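PDB 4YYC: putative trimethylamine methyltransferase from Rhizobium meliloti, which probably acts as a methyltransferase, as members of the trimethylamine methyltransferase family are generally assigned to do. Local coordinates for residues 158-166 and 195-204; 220-228 and 505-516. All blocks are in the same frame, centred on the assembly; numbering follows the deposited sequence. Where two conformers were deposited one is given.

Contact 1 of 2, residues 158-166 and 195-204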
# COMPACT_ATOMS: atom_id res chain seq x y z
N ILE A 158 -22.26 -16.50 -19.32
CA ILE A 158 -22.96 -16.78 -18.06
C ILE A 158 -22.25 -17.83 -17.22
O ILE A 158 -22.35 -17.79 -16.00
CB ILE A 158 -24.44 -17.13 -18.35
CG1 ILE A 158 -25.26 -17.17 -17.07
CG2 ILE A 158 -24.56 -18.42 -19.13
CD1 ILE A 158 -25.43 -15.84 -16.37
N GLU A 159 -21.59 -18.79 -17.85
CA GLU A 159 -20.79 -19.76 -17.12
C GLU A 159 -19.68 -19.03 -16.32
O GLU A 159 -19.46 -19.31 -15.13
CB GLU A 159 -20.20 -20.82 -18.04
CG GLU A 159 -19.45 -21.86 -17.25
CD GLU A 159 -19.02 -23.04 -18.10
OE1 GLU A 159 -19.52 -23.25 -19.25
OE2 GLU A 159 -18.12 -23.75 -17.60
N ASP A 160 -19.00 -18.05 -16.95
CA ASP A 160 -18.02 -17.29 -16.21
C ASP A 160 -18.65 -16.49 -15.08
O ASP A 160 -18.10 -16.40 -13.97
CB ASP A 160 -17.29 -16.27 -17.11
CG ASP A 160 -16.52 -16.90 -18.20
OD1 ASP A 160 -15.67 -17.77 -17.92
OD2 ASP A 160 -16.76 -16.50 -19.36
N PHE A 161 -19.80 -15.88 -15.37
CA PHE A 161 -20.52 -15.12 -14.32
C PHE A 161 -20.75 -16.01 -13.10
O PHE A 161 -20.43 -15.69 -11.96
CB PHE A 161 -21.86 -14.64 -14.89
CG PHE A 161 -22.56 -13.61 -14.05
CD1 PHE A 161 -23.32 -13.96 -12.92
CD2 PHE A 161 -22.45 -12.27 -14.36
CE1 PHE A 161 -23.92 -12.99 -12.15
CE2 PHE A 161 -23.05 -11.31 -13.59
CZ PHE A 161 -23.79 -11.68 -12.47
N ARG A 162 -21.28 -17.20 -13.36
CA ARG A 162 -21.51 -18.14 -12.28
C ARG A 162 -20.22 -18.52 -11.56
O ARG A 162 -20.20 -18.58 -10.32
CB ARG A 162 -22.22 -19.38 -12.79
CG ARG A 162 -23.66 -19.08 -13.13
CD ARG A 162 -24.27 -20.23 -13.86
NE ARG A 162 -25.68 -20.01 -14.10
CZ ARG A 162 -26.47 -20.93 -14.67
NH1 ARG A 162 -25.99 -22.13 -15.08
NH2 ARG A 162 -27.75 -20.64 -14.81
N ASN A 163 -19.15 -18.75 -12.31
CA ASN A 163 -17.88 -19.07 -11.67
C ASN A 163 -17.42 -17.95 -10.72
O ASN A 163 -16.90 -18.24 -9.64
CB ASN A 163 -16.80 -19.38 -12.68
CG ASN A 163 -16.97 -20.72 -13.34
OD1 ASN A 163 -17.65 -21.60 -12.80
ND2 ASN A 163 -16.34 -20.91 -14.49
N PHE A 164 -17.55 -16.70 -11.13
CA PHE A 164 -17.18 -15.58 -10.27
C PHE A 164 -18.07 -15.48 -9.05
O PHE A 164 -17.57 -15.18 -7.97
CB PHE A 164 -17.08 -14.26 -11.01
CG PHE A 164 -15.81 -14.12 -11.85
CD1 PHE A 164 -14.59 -13.89 -11.25
CD2 PHE A 164 -15.86 -14.17 -13.25
CE1 PHE A 164 -13.43 -13.76 -12.01
CE2 PHE A 164 -14.68 -14.08 -14.02
CZ PHE A 164 -13.48 -13.90 -13.38
N VAL A 165 -19.38 -15.75 -9.22
CA VAL A 165 -20.24 -15.79 -8.07
C VAL A 165 -19.79 -16.89 -7.09
O VAL A 165 -19.75 -16.67 -5.88
CB VAL A 165 -21.71 -15.92 -8.45
CG1 VAL A 165 -22.57 -16.08 -7.21
CG2 VAL A 165 -22.15 -14.66 -9.18
N LYS A 166 -19.47 -18.06 -7.63
CA LYS A 166 -18.97 -19.15 -6.81
C LYS A 166 -17.69 -18.78 -6.05
O LYS A 166 -17.57 -19.04 -4.86
CB LYS A 166 -18.74 -20.42 -7.64
CG LYS A 166 -20.01 -21.02 -8.27
CD LYS A 166 -19.63 -22.20 -9.15
CE LYS A 166 -20.86 -22.90 -9.68
NZ LYS A 166 -20.57 -24.00 -10.63
N ASP A 195 -30.97 -13.62 -15.36
CA ASP A 195 -29.98 -14.69 -15.04
C ASP A 195 -28.87 -14.24 -14.11
O ASP A 195 -28.38 -15.04 -13.30
CB ASP A 195 -29.42 -15.26 -16.34
CG ASP A 195 -30.48 -15.93 -17.15
OD1 ASP A 195 -30.97 -17.03 -16.77
OD2 ASP A 195 -30.91 -15.34 -18.15
N MSE A 196 -28.48 -12.97 -14.25
CA MSE A 196 -27.40 -12.39 -13.42
C MSE A 196 -27.94 -12.34 -12.00
O MSE A 196 -27.28 -12.84 -11.08
CB MSE A 196 -27.02 -11.05 -13.99
CG MSE A 196 -26.25 -11.21 -15.30
SE MSE A 196 -26.34 -9.54 -16.38
CE MSE A 196 -24.97 -8.66 -15.41
N VAL A 197 -29.11 -11.74 -11.77
CA VAL A 197 -29.64 -11.70 -10.40
C VAL A 197 -29.86 -13.13 -9.85
O VAL A 197 -29.50 -13.46 -8.72
CB VAL A 197 -30.93 -10.86 -10.30
CG1 VAL A 197 -31.59 -11.01 -8.93
CG2 VAL A 197 -30.62 -9.39 -10.63
N TYR A 198 -30.45 -13.99 -10.67
CA TYR A 198 -30.69 -15.36 -10.25
C TYR A 198 -29.40 -16.04 -9.80
O TYR A 198 -29.39 -16.78 -8.80
CB TYR A 198 -31.31 -16.18 -11.37
CG TYR A 198 -31.56 -17.63 -10.96
CD1 TYR A 198 -32.66 -17.98 -10.17
CD2 TYR A 198 -30.71 -18.64 -11.33
CE1 TYR A 198 -32.92 -19.31 -9.81
CE2 TYR A 198 -30.92 -19.96 -10.96
CZ TYR A 198 -32.02 -20.30 -10.19
OH TYR A 198 -32.19 -21.62 -9.84
N SER A 199 -28.32 -15.78 -10.52
CA SER A 199 -27.01 -16.40 -10.19
C SER A 199 -26.54 -16.03 -8.79
O SER A 199 -26.04 -16.86 -8.05
CB SER A 199 -25.95 -16.03 -11.24
OG SER A 199 -26.33 -16.57 -12.47
N HIS A 200 -26.72 -14.76 -8.40
CA HIS A 200 -26.39 -14.31 -7.04
C HIS A 200 -27.23 -15.00 -5.97
O HIS A 200 -26.80 -15.10 -4.83
CB HIS A 200 -26.51 -12.79 -6.92
CG HIS A 200 -25.45 -12.04 -7.68
ND1 HIS A 200 -24.12 -12.06 -7.31
CD2 HIS A 200 -25.51 -11.25 -8.78
CE1 HIS A 200 -23.42 -11.32 -8.14
NE2 HIS A 200 -24.24 -10.81 -9.04
N ILE A 201 -28.42 -15.45 -6.33
CA ILE A 201 -29.30 -16.13 -5.37
C ILE A 201 -29.00 -17.61 -5.30
O ILE A 201 -28.97 -18.17 -4.20
CB ILE A 201 -30.78 -15.85 -5.69
CG1 ILE A 201 -31.05 -14.35 -5.68
CG2 ILE A 201 -31.68 -16.60 -4.71
CD1 ILE A 201 -32.35 -13.91 -6.30
N ARG A 202 -28.83 -18.22 -6.47
CA ARG A 202 -28.67 -19.69 -6.57
C ARG A 202 -27.28 -20.13 -6.09
O ARG A 202 -27.15 -21.17 -5.44
CB ARG A 202 -28.94 -20.13 -8.02
CG ARG A 202 -28.82 -21.63 -8.34
CD ARG A 202 -29.74 -22.53 -7.52
NE ARG A 202 -29.18 -22.65 -6.20
CZ ARG A 202 -29.51 -23.51 -5.26
NH1 ARG A 202 -30.39 -24.48 -5.46
NH2 ARG A 202 -28.84 -23.37 -4.12
N TYR A 203 -26.24 -19.35 -6.42
CA TYR A 203 -24.86 -19.78 -6.20
C TYR A 203 -24.19 -19.10 -5.03
O TYR A 203 -23.04 -19.43 -4.69
CB TYR A 203 -24.05 -19.62 -7.47
CG TYR A 203 -24.59 -20.47 -8.60
CD1 TYR A 203 -24.40 -21.84 -8.61
CD2 TYR A 203 -25.33 -19.91 -9.63
CE1 TYR A 203 -24.91 -22.62 -9.64
CE2 TYR A 203 -25.87 -20.66 -10.67
CZ TYR A 203 -25.64 -22.02 -10.68
OH TYR A 203 -26.18 -22.78 -11.70
N SER A 204 -24.91 -18.20 -4.36
CA SER A 204 -24.34 -17.52 -3.19
C SER A 204 -25.47 -17.23 -2.21
O SER A 204 -26.66 -17.27 -2.59
CB SER A 204 -23.74 -16.20 -3.61
OG SER A 204 -22.99 -15.65 -2.54
O HOH W 1 -29.85 -18.50 -14.65
O HOH W 2 -20.96 -14.72 -4.11
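Ile158 meets Asp195 where helix 158-170 packs on helix 192-202, the two running in broadly the same direction (axes 9.5 Å apart, crossing -33°). CD1 of Ile158 rests against CB of Asp195, whose carboxylate forms a salt bridge with Lys517 and reaches NH2 of Arg162 through a water. Next along 195-204, selenomethionine Met196 lays CG over one face of the Phe161 ring, 4.0 Å from its centroid; its selenium stands obliquely in a Met-aromatic contact. Ser199 brings CB to the edge of that ring, 3.7 Å from Phe161 CD1, while its OG turns back to bond Asp195 O at 2.7 Å. This oxygen also receives Ser199 N, on the opposite face of the carbonyl plane. His200 takes the edge of Phe161 toward its ring face, planes 75° apart, and its nitrogens are bound by Ser177 OG and Gly179 O. Arg162 and Lys166 approach the Tyr203 ring obliquely from one side, Arg162 NE 3.5 Å from Tyr203 CE2, while Arg202 CG lies over the other face; Tyr203 OH sits over a guanidinium face without a hydrogen bond. Were Arg162 an alanine, the hydroxyl end of Tyr203 would probably lose its neighbour and the water its donor, breaking its link to Asp195. With CG1 anti to the backbone N (chi1 175°), Val165 touches both Tyr203 CB and Ser204 CB, CG1 lying 3.8 Å from the latter.

Contact 2 of 2, residues 220-228 and 505-516; sequences DTVAMAKIL and IDEALKEFIAKR
This is an antiparallel helix-helix packing of the knobs-into-holes kind, joining helix 215-229 to the C-terminal helix 503-518; the axes run 9.6 Å apart at 159°. Two knobs interlock from opposite partners. Ile227 enters the hole formed by Ile505, Ala508, Leu509 and Phe512, its CG2 3.6 Å from Ala508 CB and its CD1 against Phe512 CB. In return Phe512, its CG anti to the backbone N (chi1 174°), puts its ring among Asp220, Ala223, Met224 and Ile227. Selenomethionine Met224 crosses that ring nearly at right angles, with CG 3.6 Å from Phe512 CE2, then bends at its selenium so that CE touches Ile513 CD1. Arg516 CG lies over one face of the same ring. At the other end from the salt bridge, Leu228 CD1 packs on Ile505 CG2. The polar end is that side-on salt bridge: Arg516, its chain bent at chi2 and chi3, offers two nitrogens, one to each oxygen of Asp220. Arg516 NH2 lies 3.0 Å from Asp220 OD2, on its syn lone pair, and His193 NE2 holds that oxygen too. Arg516 NE meets Asp220 OD1 at 2.9 Å, on the syn side but 30° out of the carboxylate plane.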
# COMPACT_ATOMS: atom_id res chain seq x y z
N ASP A 220 -37.57 -5.47 -12.26
CA ASP A 220 -37.44 -6.93 -12.19
C ASP A 220 -36.59 -7.38 -10.99
O ASP A 220 -36.91 -8.39 -10.35
CB ASP A 220 -36.83 -7.51 -13.46
CG ASP A 220 -37.76 -7.47 -14.67
OD1 ASP A 220 -39.00 -7.31 -14.55
OD2 ASP A 220 -37.26 -7.64 -15.81
N THR A 221 -35.50 -6.66 -10.70
CA THR A 221 -34.67 -6.99 -9.56
C THR A 221 -35.47 -6.91 -8.27
O THR A 221 -35.41 -7.81 -7.44
CB THR A 221 -33.46 -6.05 -9.47
OG1 THR A 221 -32.66 -6.15 -10.67
CG2 THR A 221 -32.58 -6.35 -8.26
N VAL A 222 -36.24 -5.84 -8.12
CA VAL A 222 -37.09 -5.68 -6.93
C VAL A 222 -38.09 -6.83 -6.85
O VAL A 222 -38.33 -7.37 -5.78
CB VAL A 222 -37.76 -4.28 -6.89
CG1 VAL A 222 -38.79 -4.19 -5.77
CG2 VAL A 222 -36.71 -3.20 -6.74
N ALA A 223 -38.70 -7.20 -7.96
CA ALA A 223 -39.68 -8.28 -7.95
C ALA A 223 -39.05 -9.62 -7.53
O ALA A 223 -39.65 -10.37 -6.75
CB ALA A 223 -40.36 -8.39 -9.33
N MSE A 224 -37.85 -9.89 -8.02
CA MSE A 224 -37.13 -11.08 -7.64
C MSE A 224 -36.79 -11.03 -6.18
O MSE A 224 -36.89 -12.03 -5.50
CB MSE A 224 -35.89 -11.21 -8.50
CG MSE A 224 -36.35 -11.67 -9.88
SE MSE A 224 -34.87 -11.82 -11.15
CE MSE A 224 -34.22 -13.48 -10.42
N ALA A 225 -36.32 -9.89 -5.68
CA ALA A 225 -35.98 -9.73 -4.28
C ALA A 225 -37.19 -10.00 -3.41
O ALA A 225 -37.06 -10.62 -2.31
CB ALA A 225 -35.45 -8.34 -4.01
N LYS A 226 -38.37 -9.54 -3.84
CA LYS A 226 -39.60 -9.78 -3.06
C LYS A 226 -39.99 -11.24 -3.02
O LYS A 226 -40.47 -11.70 -1.99
CB LYS A 226 -40.75 -8.93 -3.55
CG LYS A 226 -40.56 -7.46 -3.28
CD LYS A 226 -41.75 -6.58 -3.65
CE LYS A 226 -41.48 -5.17 -3.19
NZ LYS A 226 -42.67 -4.32 -3.29
N ILE A 227 -39.80 -11.97 -4.12
CA ILE A 227 -39.97 -13.42 -4.12
C ILE A 227 -39.04 -14.09 -3.08
O ILE A 227 -39.46 -15.00 -2.36
CB ILE A 227 -39.74 -14.02 -5.52
CG1 ILE A 227 -40.89 -13.62 -6.45
CG2 ILE A 227 -39.63 -15.54 -5.47
CD1 ILE A 227 -40.63 -13.65 -7.94
N LEU A 228 -37.82 -13.62 -3.01
CA LEU A 228 -36.79 -14.20 -2.14
C LEU A 228 -36.98 -13.88 -0.65
O LEU A 228 -36.90 -14.77 0.19
CB LEU A 228 -35.43 -13.72 -2.62
CG LEU A 228 -34.24 -14.16 -1.81
CD1 LEU A 228 -34.15 -15.67 -1.68
CD2 LEU A 228 -33.00 -13.61 -2.45
N ILE A 505 -38.98 -21.26 -3.27
CA ILE A 505 -38.45 -19.95 -3.72
C ILE A 505 -37.77 -20.09 -5.07
O ILE A 505 -38.00 -19.29 -5.95
CB ILE A 505 -37.48 -19.34 -2.68
CG1 ILE A 505 -38.25 -19.04 -1.39
CG2 ILE A 505 -36.81 -18.08 -3.23
CD1 ILE A 505 -37.43 -18.43 -0.27
N ASP A 506 -36.95 -21.13 -5.22
CA ASP A 506 -36.31 -21.39 -6.49
C ASP A 506 -37.35 -21.49 -7.63
O ASP A 506 -37.22 -20.85 -8.65
CB ASP A 506 -35.49 -22.67 -6.39
CG ASP A 506 -34.47 -22.81 -7.51
OD1 ASP A 506 -34.15 -21.81 -8.19
OD2 ASP A 506 -33.97 -23.94 -7.69
N GLU A 507 -38.40 -22.29 -7.41
CA GLU A 507 -39.45 -22.49 -8.41
C GLU A 507 -40.14 -21.16 -8.75
O GLU A 507 -40.39 -20.88 -9.93
CB GLU A 507 -40.46 -23.53 -7.93
CG GLU A 507 -41.67 -23.73 -8.80
N ALA A 508 -40.45 -20.37 -7.74
CA ALA A 508 -41.09 -19.08 -7.97
C ALA A 508 -40.19 -18.13 -8.74
O ALA A 508 -40.67 -17.37 -9.58
CB ALA A 508 -41.49 -18.44 -6.65
N LEU A 509 -38.89 -18.13 -8.43
CA LEU A 509 -37.97 -17.31 -9.20
C LEU A 509 -37.91 -17.76 -10.66
O LEU A 509 -37.91 -16.94 -11.55
CB LEU A 509 -36.56 -17.36 -8.59
CG LEU A 509 -36.44 -16.62 -7.26
CD1 LEU A 509 -35.14 -17.03 -6.55
CD2 LEU A 509 -36.55 -15.10 -7.47
N LYS A 510 -37.79 -19.06 -10.89
CA LYS A 510 -37.72 -19.60 -12.24
C LYS A 510 -39.00 -19.30 -12.99
O LYS A 510 -38.95 -19.01 -14.17
CB LYS A 510 -37.52 -21.11 -12.20
CG LYS A 510 -36.16 -21.54 -11.75
CD LYS A 510 -36.16 -23.07 -11.65
CE LYS A 510 -34.75 -23.54 -11.50
NZ LYS A 510 -34.00 -23.44 -12.78
N GLU A 511 -40.14 -19.37 -12.31
CA GLU A 511 -41.43 -19.07 -12.98
C GLU A 511 -41.49 -17.62 -13.39
O GLU A 511 -41.92 -17.32 -14.51
CB GLU A 511 -42.63 -19.42 -12.10
CG GLU A 511 -42.96 -20.89 -12.16
CD GLU A 511 -44.15 -21.29 -11.31
OE1 GLU A 511 -44.06 -22.40 -10.72
OE2 GLU A 511 -45.17 -20.53 -11.27
N PHE A 512 -41.01 -16.73 -12.52
CA PHE A 512 -40.96 -15.28 -12.81
C PHE A 512 -40.07 -14.99 -14.00
O PHE A 512 -40.44 -14.24 -14.92
CB PHE A 512 -40.48 -14.51 -11.61
CG PHE A 512 -40.26 -13.03 -11.88
CD1 PHE A 512 -41.33 -12.12 -11.83
CD2 PHE A 512 -39.00 -12.55 -12.23
CE1 PHE A 512 -41.14 -10.77 -12.12
CE2 PHE A 512 -38.81 -11.20 -12.52
CZ PHE A 512 -39.88 -10.32 -12.46
N ILE A 513 -38.89 -15.58 -13.97
CA ILE A 513 -37.91 -15.37 -15.03
C ILE A 513 -38.50 -15.85 -16.35
O ILE A 513 -38.37 -15.14 -17.34
CB ILE A 513 -36.57 -16.05 -14.69
CG1 ILE A 513 -35.95 -15.32 -13.50
CG2 ILE A 513 -35.64 -16.04 -15.90
CD1 ILE A 513 -34.78 -16.09 -12.93
N ALA A 514 -39.04 -17.06 -16.37
CA ALA A 514 -39.58 -17.62 -17.61
C ALA A 514 -40.68 -16.75 -18.17
O ALA A 514 -40.77 -16.54 -19.39
CB ALA A 514 -40.06 -19.06 -17.40
N LYS A 515 -41.57 -16.27 -17.31
CA LYS A 515 -42.64 -15.41 -17.73
C LYS A 515 -42.10 -14.12 -18.35
O LYS A 515 -42.53 -13.71 -19.42
CB LYS A 515 -43.56 -15.15 -16.54
CG LYS A 515 -44.67 -14.15 -16.77
CD LYS A 515 -45.61 -14.16 -15.57
N ARG A 516 -41.12 -13.51 -17.70
CA ARG A 516 -40.53 -12.30 -18.22
C ARG A 516 -39.84 -12.55 -19.55
O ARG A 516 -40.01 -11.79 -20.47
CB ARG A 516 -39.55 -11.68 -17.21
CG ARG A 516 -40.23 -11.12 -15.98
CD ARG A 516 -41.11 -9.87 -16.24
NE ARG A 516 -40.26 -8.81 -16.65
CZ ARG A 516 -40.20 -8.22 -17.83
NH1 ARG A 516 -41.10 -8.42 -18.79
NH2 ARG A 516 -39.25 -7.33 -18.02

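Helix 192-202 links the two contacts: one side packs on helix 158-170 in contact 1, while Tyr198 and Ile201 touch both helices of contact 2 and Val197 touches helix 215-229. Tyr198 OH, 2.6 Å from Asp506 OD1, probably makes a hydrogen bond between them. Both are partly buried, yet contact 1 lies about 17 Å from the chain centre and contact 2 about 25 Å, centre to centre, with the latter nearer the periphery. Their chemistry differs too. Contact 1 is roughly parallel, rich in aromatic contacts and water-bridged at both ends, with no direct hydrogen bond across it; contact 2 is antiparallel, largely aliphatic around one phenylalanine, and closed by a direct salt bridge.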